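PDB 5IG9: ATP grasp ligase, which probably uses ATP to form ester cross-links in a microviridin precursor peptide. Local coordinates for residues A[100-105]-A[118-123]; A[125-130]-A[271-276]; A[70-75]-A[114-119]; A[5-8]-A[14-17]. All coordinates share one frame; numbering follows the deposited sequence.

Interaction 1: residues A[100-105]-A[118-123]; sequences SIRGMI and KVDHAN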
loop_
_atom_site.group_PDB
_atom_site.type_symbol
_atom_site.label_atom_id
_atom_site.label_comp_id
_atom_site.label_asym_id
_atom_site.label_seq_id
_atom_site.Cartn_x
_atom_site.Cartn_y
_atom_site.Cartn_z
ATOM N N SER A 100 -3.611 11.911 0.719
ATOM C CA SER A 100 -4.283 12.813 1.652
ATOM C C SER A 100 -5.315 12.073 2.493
ATOM O O SER A 100 -5.326 12.187 3.725
ATOM C CB SER A 100 -4.957 13.958 0.893
ATOM O OG SER A 100 -4.049 14.639 0.051
ATOM N N ILE A 101 -6.209 11.328 1.841
ATOM C CA ILE A 101 -7.282 10.661 2.568
ATOM C C ILE A 101 -6.740 9.496 3.380
ATOM O O ILE A 101 -7.255 9.192 4.461
ATOM C CB ILE A 101 -8.389 10.208 1.600
ATOM C CG1 ILE A 101 -8.842 11.382 0.732
ATOM C CG2 ILE A 101 -9.573 9.656 2.376
ATOM C CD1 ILE A 101 -9.351 12.570 1.530
ATOM N N ARG A 102 -5.700 8.824 2.885
ATOM C CA ARG A 102 -5.053 7.783 3.678
ATOM C C ARG A 102 -4.452 8.357 4.951
ATOM O O ARG A 102 -4.531 7.736 6.017
ATOM C CB ARG A 102 -3.973 7.083 2.855
ATOM C CG ARG A 102 -4.505 6.076 1.860
ATOM C CD ARG A 102 -3.384 5.507 1.014
ATOM N NE ARG A 102 -2.388 4.790 1.808
ATOM C CZ ARG A 102 -2.416 3.482 2.039
ATOM N NH1 ARG A 102 -3.396 2.741 1.542
ATOM N NH2 ARG A 102 -1.466 2.914 2.771
ATOM N N GLY A 103 -3.837 9.536 4.860
ATOM C CA GLY A 103 -3.275 10.160 6.045
ATOM C C GLY A 103 -4.344 10.577 7.036
ATOM O O GLY A 103 -4.148 10.486 8.252
ATOM N N MET A 104 -5.487 11.047 6.531
ATOM C CA MET A 104 -6.610 11.368 7.403
ATOM C C MET A 104 -7.069 10.137 8.173
ATOM O O MET A 104 -7.229 10.180 9.397
ATOM C CB MET A 104 -7.763 11.942 6.584
ATOM C CG MET A 104 -9.017 12.171 7.404
ATOM S SD MET A 104 -10.443 12.640 6.409
ATOM C CE MET A 104 -11.046 11.032 5.902
ATOM N N ILE A 105 -7.290 9.029 7.465
ATOM C CA ILE A 105 -7.787 7.816 8.111
ATOM C C ILE A 105 -6.770 7.285 9.111
ATOM O O ILE A 105 -7.123 6.886 10.227
ATOM C CB ILE A 105 -8.141 6.755 7.054
ATOM C CG1 ILE A 105 -9.226 7.289 6.124
ATOM C CG2 ILE A 105 -8.579 5.457 7.719
ATOM C CD1 ILE A 105 -9.453 6.433 4.908
ATOM N N LYS A 118 -3.114 -2.741 8.848
ATOM C CA LYS A 118 -3.453 -4.157 8.860
ATOM C C LYS A 118 -3.935 -4.627 7.492
ATOM O O LYS A 118 -3.557 -5.715 7.041
ATOM C CB LYS A 118 -4.514 -4.428 9.924
ATOM C CG LYS A 118 -4.154 -3.874 11.290
ATOM C CD LYS A 118 -2.781 -4.358 11.737
ATOM C CE LYS A 118 -2.452 -3.852 13.132
ATOM N NZ LYS A 118 -1.146 -4.362 13.639
ATOM N N VAL A 119 -4.772 -3.827 6.825
ATOM C CA VAL A 119 -5.240 -4.197 5.492
ATOM C C VAL A 119 -4.077 -4.228 4.511
ATOM O O VAL A 119 -3.968 -5.142 3.685
ATOM C CB VAL A 119 -6.352 -3.237 5.031
ATOM C CG1 VAL A 119 -6.781 -3.555 3.603
ATOM C CG2 VAL A 119 -7.538 -3.314 5.974
ATOM N N ASP A 120 -3.178 -3.244 4.602
ATOM C CA ASP A 120 -2.013 -3.213 3.721
ATOM C C ASP A 120 -1.131 -4.441 3.914
ATOM O O ASP A 120 -0.613 -5.003 2.941
ATOM C CB ASP A 120 -1.209 -1.937 3.962
ATOM C CG ASP A 120 -1.819 -0.733 3.280
ATOM O OD1 ASP A 120 -2.634 -0.937 2.359
ATOM O OD2 ASP A 120 -1.481 0.410 3.653
ATOM N N HIS A 121 -0.952 -4.874 5.162
ATOM C CA HIS A 121 -0.096 -6.018 5.450
ATOM C C HIS A 121 -0.769 -7.339 5.105
ATOM O O HIS A 121 -0.081 -8.316 4.787
ATOM C CB HIS A 121 0.308 -6.016 6.923
ATOM C CG HIS A 121 1.391 -6.997 7.246
ATOM N ND1 HIS A 121 1.238 -7.998 8.180
ATOM C CD2 HIS A 121 2.643 -7.134 6.749
ATOM C CE1 HIS A 121 2.353 -8.705 8.249
ATOM N NE2 HIS A 121 3.221 -8.201 7.391
ATOM N N ALA A 122 -2.096 -7.397 5.178
ATOM C CA ALA A 122 -2.809 -8.603 4.789
ATOM C C ALA A 122 -3.033 -8.697 3.286
ATOM O O ALA A 122 -3.496 -9.739 2.814
ATOM C CB ALA A 122 -4.150 -8.680 5.520
ATOM N N ASN A 123 -2.712 -7.647 2.525
ATOM C CA ASN A 123 -2.932 -7.661 1.084
ATOM C C ASN A 123 -1.856 -8.415 0.315
ATOM O O ASN A 123 -1.997 -8.585 -0.900
ATOM C CB ASN A 123 -3.024 -6.233 0.537
ATOM C CG ASN A 123 -4.401 -5.627 0.716
ATOM O OD1 ASN A 123 -5.389 -6.343 0.883
ATOM N ND2 ASN A 123 -4.474 -4.301 0.680
#
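Arg102 and Asp120 show how a single side-chain pair can tie together two helices whose backbones stay well apart, the nearest CA atoms being those of these same residues at 11.4 Å. Arg102 NH2 donates to Asp120 OD2 over 2.7 Å with an N-H...O angle of 165°, forming a salt bridge. The acceptor uses its syn lone pair and lies almost in the guanidinium plane. Carboxylate and guanidinium are tilted by only 18°, yet the grip is one-sided: Arg102 NH1 stands 3.8 Å from Asp120 OD1, so a single short bond joins the groups at the guanidinium edge. The two side chains approach from opposite directions. Arg102 runs extended at chi2 and then bends at chi3 (62°), which turns its flat end toward helix 116-122.

In the Rossmann-like pre-ATP-grasp domain, helix 87-107 leads through strand 111-113 into helix 116-122, and the salt bridge spans the two helices of that helix-strand-helix run. Tyr77, Tyr72 and Ile116 pack against the Arg102 side chain. His124 of the second subunit also touches Arg102, which places the ion pair close to the dimer interface. Behind the arginine, the helical turn is kept regular by backbone bonds such as Met104 N to Ser100 O (3.0 Å), while Ser100 OG bonds back to Glu96 O.

Interaction 2: residues A[125-130]-A[271-276]; sequences KQLQLQ and KYFGLN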
loop_
_atom_site.group_PDB
_atom_site.type_symbol
_atom_site.label_atom_id
_atom_site.label_comp_id
_atom_site.label_asym_id
_atom_site.label_seq_id
_atom_site.Cartn_x
_atom_site.Cartn_y
_atom_site.Cartn_z
ATOM N N LYS A 125 -0.670 -11.526 -0.898
ATOM C CA LYS A 125 -1.270 -12.851 -1.008
ATOM C C LYS A 125 -0.245 -13.957 -0.793
ATOM O O LYS A 125 -0.599 -15.047 -0.332
ATOM C CB LYS A 125 -1.959 -13.000 -2.365
ATOM C CG LYS A 125 -3.149 -12.067 -2.535
ATOM C CD LYS A 125 -3.726 -12.131 -3.938
ATOM C CE LYS A 125 -4.920 -11.199 -4.085
ATOM N NZ LYS A 125 -5.470 -11.193 -5.472
ATOM N N GLN A 126 1.026 -13.698 -1.109
ATOM C CA GLN A 126 2.068 -14.669 -0.794
ATOM C C GLN A 126 2.247 -14.827 0.709
ATOM O O GLN A 126 2.539 -15.930 1.187
ATOM C CB GLN A 126 3.388 -14.257 -1.442
ATOM C CG GLN A 126 4.499 -15.274 -1.260
ATOM C CD GLN A 126 5.846 -14.759 -1.729
ATOM O OE1 GLN A 126 5.923 -13.814 -2.518
ATOM N NE2 GLN A 126 6.916 -15.371 -1.238
ATOM N N LEU A 127 2.077 -13.742 1.469
ATOM C CA LEU A 127 2.169 -13.837 2.921
ATOM C C LEU A 127 0.939 -14.506 3.519
ATOM O O LEU A 127 1.041 -15.186 4.546
ATOM C CB LEU A 127 2.365 -12.447 3.523
ATOM C CG LEU A 127 2.536 -12.361 5.040
ATOM C CD1 LEU A 127 3.800 -13.078 5.491
ATOM C CD2 LEU A 127 2.555 -10.910 5.470
ATOM N N GLN A 128 -0.229 -14.327 2.900
ATOM C CA GLN A 128 -1.429 -15.009 3.370
ATOM C C GLN A 128 -1.232 -16.521 3.360
ATOM O O GLN A 128 -1.434 -17.196 4.376
ATOM C CB GLN A 128 -2.629 -14.628 2.502
ATOM C CG GLN A 128 -2.997 -13.158 2.505
ATOM C CD GLN A 128 -4.229 -12.901 1.669
ATOM O OE1 GLN A 128 -4.884 -13.836 1.215
ATOM N NE2 GLN A 128 -4.556 -11.632 1.461
ATOM N N LEU A 129 -0.824 -17.065 2.209
ATOM C CA LEU A 129 -0.666 -18.510 2.078
ATOM C C LEU A 129 0.414 -19.039 3.014
ATOM O O LEU A 129 0.248 -20.094 3.636
ATOM C CB LEU A 129 -0.339 -18.864 0.627
ATOM C CG LEU A 129 -1.305 -18.313 -0.426
ATOM C CD1 LEU A 129 -0.734 -18.461 -1.825
ATOM C CD2 LEU A 129 -2.650 -19.006 -0.322
ATOM N N GLN A 130 1.524 -18.311 3.131
ATOM C CA GLN A 130 2.617 -18.748 3.994
ATOM C C GLN A 130 2.200 -18.771 5.460
ATOM O O GLN A 130 2.535 -19.709 6.191
ATOM C CB GLN A 130 3.826 -17.840 3.797
ATOM C CG GLN A 130 4.888 -17.970 4.864
ATOM C CD GLN A 130 6.141 -17.202 4.507
ATOM O OE1 GLN A 130 6.845 -17.550 3.555
ATOM N NE2 GLN A 130 6.424 -16.143 5.259
ATOM N N LYS A 271 -6.131 -13.012 13.702
ATOM C CA LYS A 271 -5.402 -12.384 14.800
ATOM C C LYS A 271 -3.976 -12.028 14.396
ATOM O O LYS A 271 -3.433 -11.013 14.849
ATOM C CB LYS A 271 -5.400 -13.303 16.022
ATOM C CG LYS A 271 -4.804 -12.664 17.262
ATOM C CD LYS A 271 -4.867 -13.584 18.471
ATOM C CE LYS A 271 -3.945 -14.781 18.306
ATOM N NZ LYS A 271 -3.627 -15.415 19.617
ATOM N N TYR A 272 -3.350 -12.848 13.549
ATOM C CA TYR A 272 -1.994 -12.540 13.107
ATOM C C TYR A 272 -1.958 -11.227 12.336
ATOM O O TYR A 272 -1.114 -10.361 12.594
ATOM C CB TYR A 272 -1.435 -13.680 12.254
ATOM C CG TYR A 272 -0.112 -13.331 11.612
ATOM C CD1 TYR A 272 1.078 -13.461 12.315
ATOM C CD2 TYR A 272 -0.054 -12.850 10.308
ATOM C CE1 TYR A 272 2.290 -13.131 11.734
ATOM C CE2 TYR A 272 1.149 -12.517 9.723
ATOM C CZ TYR A 272 2.317 -12.658 10.437
ATOM O OH TYR A 272 3.516 -12.325 9.845
ATOM N N PHE A 273 -2.872 -11.060 11.382
ATOM C CA PHE A 273 -2.907 -9.847 10.576
ATOM C C PHE A 273 -3.580 -8.679 11.284
ATOM O O PHE A 273 -3.498 -7.552 10.786
ATOM C CB PHE A 273 -3.608 -10.120 9.242
ATOM C CG PHE A 273 -2.807 -10.975 8.306
ATOM C CD1 PHE A 273 -1.644 -10.488 7.730
ATOM C CD2 PHE A 273 -3.209 -12.265 8.002
ATOM C CE1 PHE A 273 -0.901 -11.272 6.870
ATOM C CE2 PHE A 273 -2.470 -13.052 7.142
ATOM C CZ PHE A 273 -1.315 -12.554 6.577
ATOM N N GLY A 274 -4.230 -8.918 12.423
ATOM C CA GLY A 274 -4.900 -7.860 13.155
ATOM C C GLY A 274 -6.234 -7.437 12.588
ATOM O O GLY A 274 -6.614 -6.269 12.721
ATOM N N LEU A 275 -6.965 -8.350 11.962
ATOM C CA LEU A 275 -8.214 -8.012 11.301
ATOM C C LEU A 275 -9.409 -8.379 12.170
ATOM O O LEU A 275 -9.392 -9.374 12.898
ATOM C CB LEU A 275 -8.325 -8.722 9.951
ATOM C CG LEU A 275 -7.283 -8.345 8.898
ATOM C CD1 LEU A 275 -7.553 -9.075 7.593
ATOM C CD2 LEU A 275 -7.253 -6.842 8.678
ATOM N N ASN A 276 -10.453 -7.554 12.085
ATOM C CA ASN A 276 -11.754 -7.891 12.645
ATOM C C ASN A 276 -12.820 -8.078 11.573
ATOM O O ASN A 276 -13.985 -8.308 11.913
ATOM C CB ASN A 276 -12.200 -6.826 13.657
ATOM C CG ASN A 276 -11.521 -6.985 15.009
ATOM O OD1 ASN A 276 -11.627 -8.031 15.652
ATOM N ND2 ASN A 276 -10.815 -5.947 15.442
#
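Within the Schellman motif that ends helix 260-273, Phe273 and Tyr272 face Leu127 and Gln128 on helix 125-134, an instance of a helix terminus packing on a helix distant in sequence. Leu127 brings one methyl to the ring edge: CD2 lies near the ring plane of Phe273, 3.7 Å from its CE1. The branch point follows, with Leu127 CG 4.0 Å from Phe273 CE1. Having CG anti to the backbone N (chi1 -178°) sends the leucine fork toward the ring, and leucine and phenylalanine lie alongside, pointing opposite ways. The ring's far end meets backbone as well, since Phe273 CZ comes within 4.0 Å of Gln128 CA.

Tyr272 serves its own neighbour more than the opposite helix. Its CD2 sits 3.7 Å above the centre of the Phe273 ring, covering one face, while its OH reaches only the margin of Leu127 (4.4 Å to CD1). Gln128 takes part mainly through CA; its amide is hydrogen-bonded to Ala122 O from NE2 and to Ile295 N at OE1. Leu127 also touches Ser107 of the second subunit, so this buried contact adjoins the dimer interface. Beyond Phe273 the chain turns at Gly274, with phi 78°, while Leu275 N bonds to Met270 O and Gly274 N weakly to Lys271 O, the signature of a Schellman C-cap with glycine at C-prime.

Interaction 3: residues A[70-75]-A[114-119]; sequences VWYRRM and DPIAKV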
loop_
_atom_site.group_PDB
_atom_site.type_symbol
_atom_site.label_atom_id
_atom_site.label_comp_id
_atom_site.label_asym_id
_atom_site.label_seq_id
_atom_site.Cartn_x
_atom_site.Cartn_y
_atom_site.Cartn_z
ATOM N N VAL A 70 -14.431 3.932 12.366
ATOM C CA VAL A 70 -14.172 4.067 10.936
ATOM C C VAL A 70 -14.386 2.716 10.270
ATOM O O VAL A 70 -13.793 1.713 10.684
ATOM C CB VAL A 70 -12.745 4.575 10.649
ATOM C CG1 VAL A 70 -12.515 4.669 9.146
ATOM C CG2 VAL A 70 -12.506 5.920 11.312
ATOM N N TRP A 71 -15.217 2.692 9.232
ATOM C CA TRP A 71 -15.392 1.513 8.392
ATOM C C TRP A 71 -14.563 1.710 7.128
ATOM O O TRP A 71 -14.957 2.455 6.224
ATOM C CB TRP A 71 -16.862 1.280 8.056
ATOM C CG TRP A 71 -17.107 -0.054 7.419
ATOM C CD1 TRP A 71 -16.287 -1.145 7.465
ATOM C CD2 TRP A 71 -18.242 -0.437 6.634
ATOM N NE1 TRP A 71 -16.846 -2.184 6.762
ATOM C CE2 TRP A 71 -18.044 -1.774 6.241
ATOM C CE3 TRP A 71 -19.408 0.220 6.228
ATOM C CZ2 TRP A 71 -18.969 -2.466 5.461
ATOM C CZ3 TRP A 71 -20.323 -0.468 5.455
ATOM C CH2 TRP A 71 -20.099 -1.796 5.079
ATOM N N TYR A 72 -13.411 1.044 7.073
ATOM C CA TYR A 72 -12.495 1.138 5.936
ATOM C C TYR A 72 -13.027 0.222 4.837
ATOM O O TYR A 72 -12.541 -0.889 4.608
ATOM C CB TYR A 72 -11.081 0.765 6.372
ATOM C CG TYR A 72 -9.991 1.102 5.384
ATOM C CD1 TYR A 72 -9.870 2.381 4.858
ATOM C CD2 TYR A 72 -9.063 0.145 4.998
ATOM C CE1 TYR A 72 -8.867 2.691 3.963
ATOM C CE2 TYR A 72 -8.058 0.444 4.105
ATOM C CZ TYR A 72 -7.961 1.719 3.591
ATOM O OH TYR A 72 -6.957 2.023 2.699
ATOM N N ARG A 73 -14.055 0.712 4.146
ATOM C CA ARG A 73 -14.848 -0.113 3.222
ATOM C C ARG A 73 -14.296 -0.053 1.799
ATOM O O ARG A 73 -13.631 -0.990 1.347
ATOM C CB ARG A 73 -16.317 0.316 3.293
ATOM C CG ARG A 73 -17.207 -0.122 2.140
ATOM C CD ARG A 73 -17.374 -1.623 2.059
ATOM N NE ARG A 73 -18.212 -1.977 0.919
ATOM C CZ ARG A 73 -18.469 -3.221 0.535
ATOM N NH1 ARG A 73 -17.950 -4.244 1.202
ATOM N NH2 ARG A 73 -19.244 -3.439 -0.517
ATOM N N ARG A 74 -14.556 1.044 1.084
ATOM C CA ARG A 74 -14.178 1.167 -0.317
ATOM C C ARG A 74 -13.348 2.423 -0.520
ATOM O O ARG A 74 -13.683 3.490 -0.001
ATOM C CB ARG A 74 -15.411 1.191 -1.229
ATOM C CG ARG A 74 -15.519 -0.013 -2.150
ATOM C CD ARG A 74 -14.921 -1.245 -1.497
ATOM N NE ARG A 74 -15.575 -2.472 -1.930
ATOM C CZ ARG A 74 -15.278 -3.677 -1.457
ATOM N NH1 ARG A 74 -14.334 -3.814 -0.536
ATOM N NH2 ARG A 74 -15.926 -4.743 -1.900
ATOM N N MET A 75 -12.266 2.293 -1.281
ATOM C CA MET A 75 -11.310 3.379 -1.480
ATOM C C MET A 75 -11.184 3.652 -2.975
ATOM O O MET A 75 -10.411 2.987 -3.671
ATOM C CB MET A 75 -9.960 3.029 -0.863
ATOM C CG MET A 75 -10.009 2.774 0.637
ATOM S SD MET A 75 -10.759 1.199 1.106
ATOM C CE MET A 75 -9.737 0.042 0.200
ATOM N N ASP A 114 -11.089 -2.147 8.784
ATOM C CA ASP A 114 -9.954 -2.392 9.668
ATOM C C ASP A 114 -8.909 -1.294 9.492
ATOM O O ASP A 114 -9.001 -0.508 8.549
ATOM C CB ASP A 114 -9.342 -3.765 9.379
ATOM C CG ASP A 114 -10.177 -4.900 9.930
ATOM O OD1 ASP A 114 -10.239 -5.039 11.170
ATOM O OD2 ASP A 114 -10.762 -5.655 9.124
ATOM N N PRO A 115 -7.930 -1.216 10.396
ATOM C CA PRO A 115 -6.855 -0.235 10.219
ATOM C C PRO A 115 -6.129 -0.422 8.896
ATOM O O PRO A 115 -5.983 -1.536 8.390
ATOM C CB PRO A 115 -5.929 -0.506 11.407
ATOM C CG PRO A 115 -6.829 -1.048 12.449
ATOM C CD PRO A 115 -7.859 -1.864 11.720
ATOM N N ILE A 116 -5.663 0.697 8.341
ATOM C CA ILE A 116 -4.989 0.659 7.047
ATOM C C ILE A 116 -3.730 -0.194 7.118
ATOM O O ILE A 116 -3.444 -0.978 6.203
ATOM C CB ILE A 116 -4.681 2.087 6.564
ATOM C CG1 ILE A 116 -5.979 2.823 6.238
ATOM C CG2 ILE A 116 -3.775 2.054 5.353
ATOM C CD1 ILE A 116 -5.764 4.176 5.611
ATOM N N ALA A 117 -2.961 -0.066 8.201
ATOM C CA ALA A 117 -1.713 -0.816 8.296
ATOM C C ALA A 117 -1.964 -2.318 8.320
ATOM O O ALA A 117 -1.128 -3.096 7.846
ATOM C CB ALA A 117 -0.927 -0.381 9.533
ATOM N N LYS A 118 -3.114 -2.741 8.848
ATOM C CA LYS A 118 -3.453 -4.157 8.860
ATOM C C LYS A 118 -3.935 -4.627 7.492
ATOM O O LYS A 118 -3.557 -5.715 7.041
ATOM C CB LYS A 118 -4.514 -4.428 9.924
ATOM C CG LYS A 118 -4.154 -3.874 11.290
ATOM C CD LYS A 118 -2.781 -4.358 11.737
ATOM C CE LYS A 118 -2.452 -3.852 13.132
ATOM N NZ LYS A 118 -1.146 -4.362 13.639
ATOM N N VAL A 119 -4.772 -3.827 6.825
ATOM C CA VAL A 119 -5.240 -4.197 5.492
ATOM C C VAL A 119 -4.077 -4.228 4.511
ATOM O O VAL A 119 -3.968 -5.142 3.685
ATOM C CB VAL A 119 -6.352 -3.237 5.031
ATOM C CG1 VAL A 119 -6.781 -3.555 3.603
ATOM C CG2 VAL A 119 -7.538 -3.314 5.974
#
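Tyr72 gives up the most surface, and Asp114 and Ile116 meet it from the loop and first turn around the start of helix 116-122. The ring is covered across its face by Ile116: CG1 stands 3.7 Å from the ring centroid, 22° off the normal, a CH-pi contact. That carbon is displaced toward the phenol end, so its nearest ring atom is Tyr72 CZ at 3.5 Å. The isoleucine chain runs across the tyrosine, roughly perpendicular to it. On the opposite face lies the sulfur of Met75, 3.7 Å above the plane and offset toward the rim. Val119 CG2 lies at the ring edge, 3.9 Å from Tyr72 CD2.

Asp114 takes part through its backbone, its O lying 3.3 Å from Tyr72 CB, while its carboxylate turns elsewhere and accepts from Asn276 N. A cis peptide precedes Asp114, and Pro115 occupies the N-cap position of the helix. With CG anti to the backbone N (chi1 -167°), the Tyr72 ring reaches toward helix 116-122. This tyrosine, on strand 69-72 of the parallel Rossmann-like sheet, centres an inverse gamma turn. Just after it, the stacked guanidinium groups of Arg73 and Arg74 converge on Glu300 OE2. Across the contact no hydrogen bond is made: between these segments the ring is held by CH-pi and van der Waals contact alone.

Interaction 4: residues A[5-8]-A[14-17]; sequences IVTF and SIPL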
loop_
_atom_site.group_PDB
_atom_site.type_symbol
_atom_site.label_atom_id
_atom_site.label_comp_id
_atom_site.label_asym_id
_atom_site.label_seq_id
_atom_site.Cartn_x
_atom_site.Cartn_y
_atom_site.Cartn_z
ATOM N N ILE A 5 -17.743 6.218 7.374
ATOM C CA ILE A 5 -17.831 5.110 6.432
ATOM C C ILE A 5 -17.110 5.524 5.160
ATOM O O ILE A 5 -17.565 6.412 4.430
ATOM C CB ILE A 5 -19.284 4.711 6.153
ATOM C CG1 ILE A 5 -19.887 4.086 7.408
ATOM C CG2 ILE A 5 -19.355 3.740 4.990
ATOM C CD1 ILE A 5 -21.353 3.800 7.308
ATOM N N VAL A 6 -15.985 4.868 4.891
ATOM C CA VAL A 6 -15.120 5.210 3.768
ATOM C C VAL A 6 -15.541 4.347 2.583
ATOM O O VAL A 6 -15.211 3.164 2.512
ATOM C CB VAL A 6 -13.648 5.009 4.118
ATOM C CG1 VAL A 6 -12.765 5.479 2.981
ATOM C CG2 VAL A 6 -13.313 5.745 5.404
ATOM N N THR A 7 -16.266 4.949 1.641
ATOM C CA THR A 7 -16.778 4.220 0.489
ATOM C C THR A 7 -16.664 5.066 -0.773
ATOM O O THR A 7 -15.789 5.930 -0.867
ATOM C CB THR A 7 -18.234 3.803 0.722
ATOM O OG1 THR A 7 -18.765 3.224 -0.474
ATOM C CG2 THR A 7 -19.079 5.008 1.111
ATOM N N PHE A 8 -17.532 4.812 -1.750
ATOM C CA PHE A 8 -17.622 5.640 -2.945
ATOM C C PHE A 8 -19.076 5.665 -3.397
ATOM O O PHE A 8 -19.918 4.924 -2.885
ATOM C CB PHE A 8 -16.670 5.154 -4.052
ATOM C CG PHE A 8 -17.076 3.859 -4.706
ATOM C CD1 PHE A 8 -17.174 2.686 -3.974
ATOM C CD2 PHE A 8 -17.320 3.810 -6.068
ATOM C CE1 PHE A 8 -17.536 1.501 -4.584
ATOM C CE2 PHE A 8 -17.677 2.627 -6.683
ATOM C CZ PHE A 8 -17.786 1.472 -5.940
ATOM N N SER A 14 -24.600 -2.608 0.513
ATOM C CA SER A 14 -23.990 -2.864 1.812
ATOM C C SER A 14 -23.982 -1.605 2.669
ATOM O O SER A 14 -24.139 -1.678 3.894
ATOM C CB SER A 14 -22.566 -3.388 1.628
ATOM O OG SER A 14 -22.449 -4.128 0.425
ATOM N N ILE A 15 -23.809 -0.441 2.043
ATOM C CA ILE A 15 -23.727 0.834 2.753
ATOM C C ILE A 15 -25.050 1.153 3.446
ATOM O O ILE A 15 -25.049 1.358 4.670
ATOM C CB ILE A 15 -23.305 1.968 1.806
ATOM C CG1 ILE A 15 -22.052 1.570 1.035
ATOM C CG2 ILE A 15 -23.059 3.244 2.592
ATOM C CD1 ILE A 15 -20.894 1.226 1.934
ATOM N N PRO A 16 -26.192 1.212 2.743
ATOM C CA PRO A 16 -27.444 1.516 3.454
ATOM C C PRO A 16 -27.831 0.452 4.463
ATOM O O PRO A 16 -28.515 0.763 5.446
ATOM C CB PRO A 16 -28.474 1.626 2.324
ATOM C CG PRO A 16 -27.933 0.780 1.247
ATOM C CD PRO A 16 -26.445 0.971 1.309
ATOM N N LEU A 17 -27.412 -0.796 4.250
ATOM C CA LEU A 17 -27.687 -1.845 5.226
ATOM C C LEU A 17 -26.995 -1.560 6.553
ATOM O O LEU A 17 -27.550 -1.836 7.624
ATOM C CB LEU A 17 -27.245 -3.198 4.674
ATOM C CG LEU A 17 -28.277 -3.989 3.875
ATOM C CD1 LEU A 17 -27.580 -5.040 3.037
ATOM C CD2 LEU A 17 -29.275 -4.635 4.820
#
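Ile5 and Thr7 meet Ile15 without any aromatic face or edge between them; the flat groups stand at the margins. Trp71 of the adjacent strand touches both Ile5 and Ile15, whereas Phe8 leaves the contact and makes a cation-pi interaction with Arg76. The setting is the first beta-alpha-beta unit of the Rossmann-like domain, strand 3-7, helix 14-23 and strand 29-33, at the point where the end of the strand faces the first turn of the helix. Ile5 and Thr7 both direct their CB toward that helix, while Val6 points to the other side of the sheet.

Ile15 carries the helix side of the contact, and its CD1 is the probe. Its chi1 and chi2 are both near minus 60° (-51° and -58°), a doubled bend that folds the terminal methyl down onto the strand. There it lies 4.2 Å from Ile5 CG2, a purely apolar meeting, and approaches Thr7 tip to tip. Arg31 of the neighbouring strand also packs on Ile15 and Thr7. At the helix start, Ser14 OG is hydrogen-bonded to Asn12 OD1, within the connection that carries the chain from strand to helix. The threonine hydroxyl belongs to this connection too, for Thr7 OG1 is hydrogen-bonded to Asp11 OD2. The same oxygen lies 3.8 Å from Ile15 CD1, beside Thr7 CB at 3.9 Å from that methyl.

In the fold
Interactions 1 and 3 lie closest together, their centres about 6 Å apart, and both draw on helix 116-122: Ile105 CG2 of one packs on Ile116 CD1 of the other at 3.7 Å. Interaction 3 adjoins interaction 4 through the sheet, where strands 69-72 and 3-7 are neighbours and Trp71 O meets Val6 N at 2.9 Å. Interaction 2, its centre about 14 Å from that of interaction 3 and 15 Å from that of interaction 1, is tied to both through Lys118, whose CB lies 3.4 Å from Phe273 O. Interactions 2 and 4 do not touch, with nearest atoms about 14 Å apart. Interactions 1 and 2 both reach the second subunit.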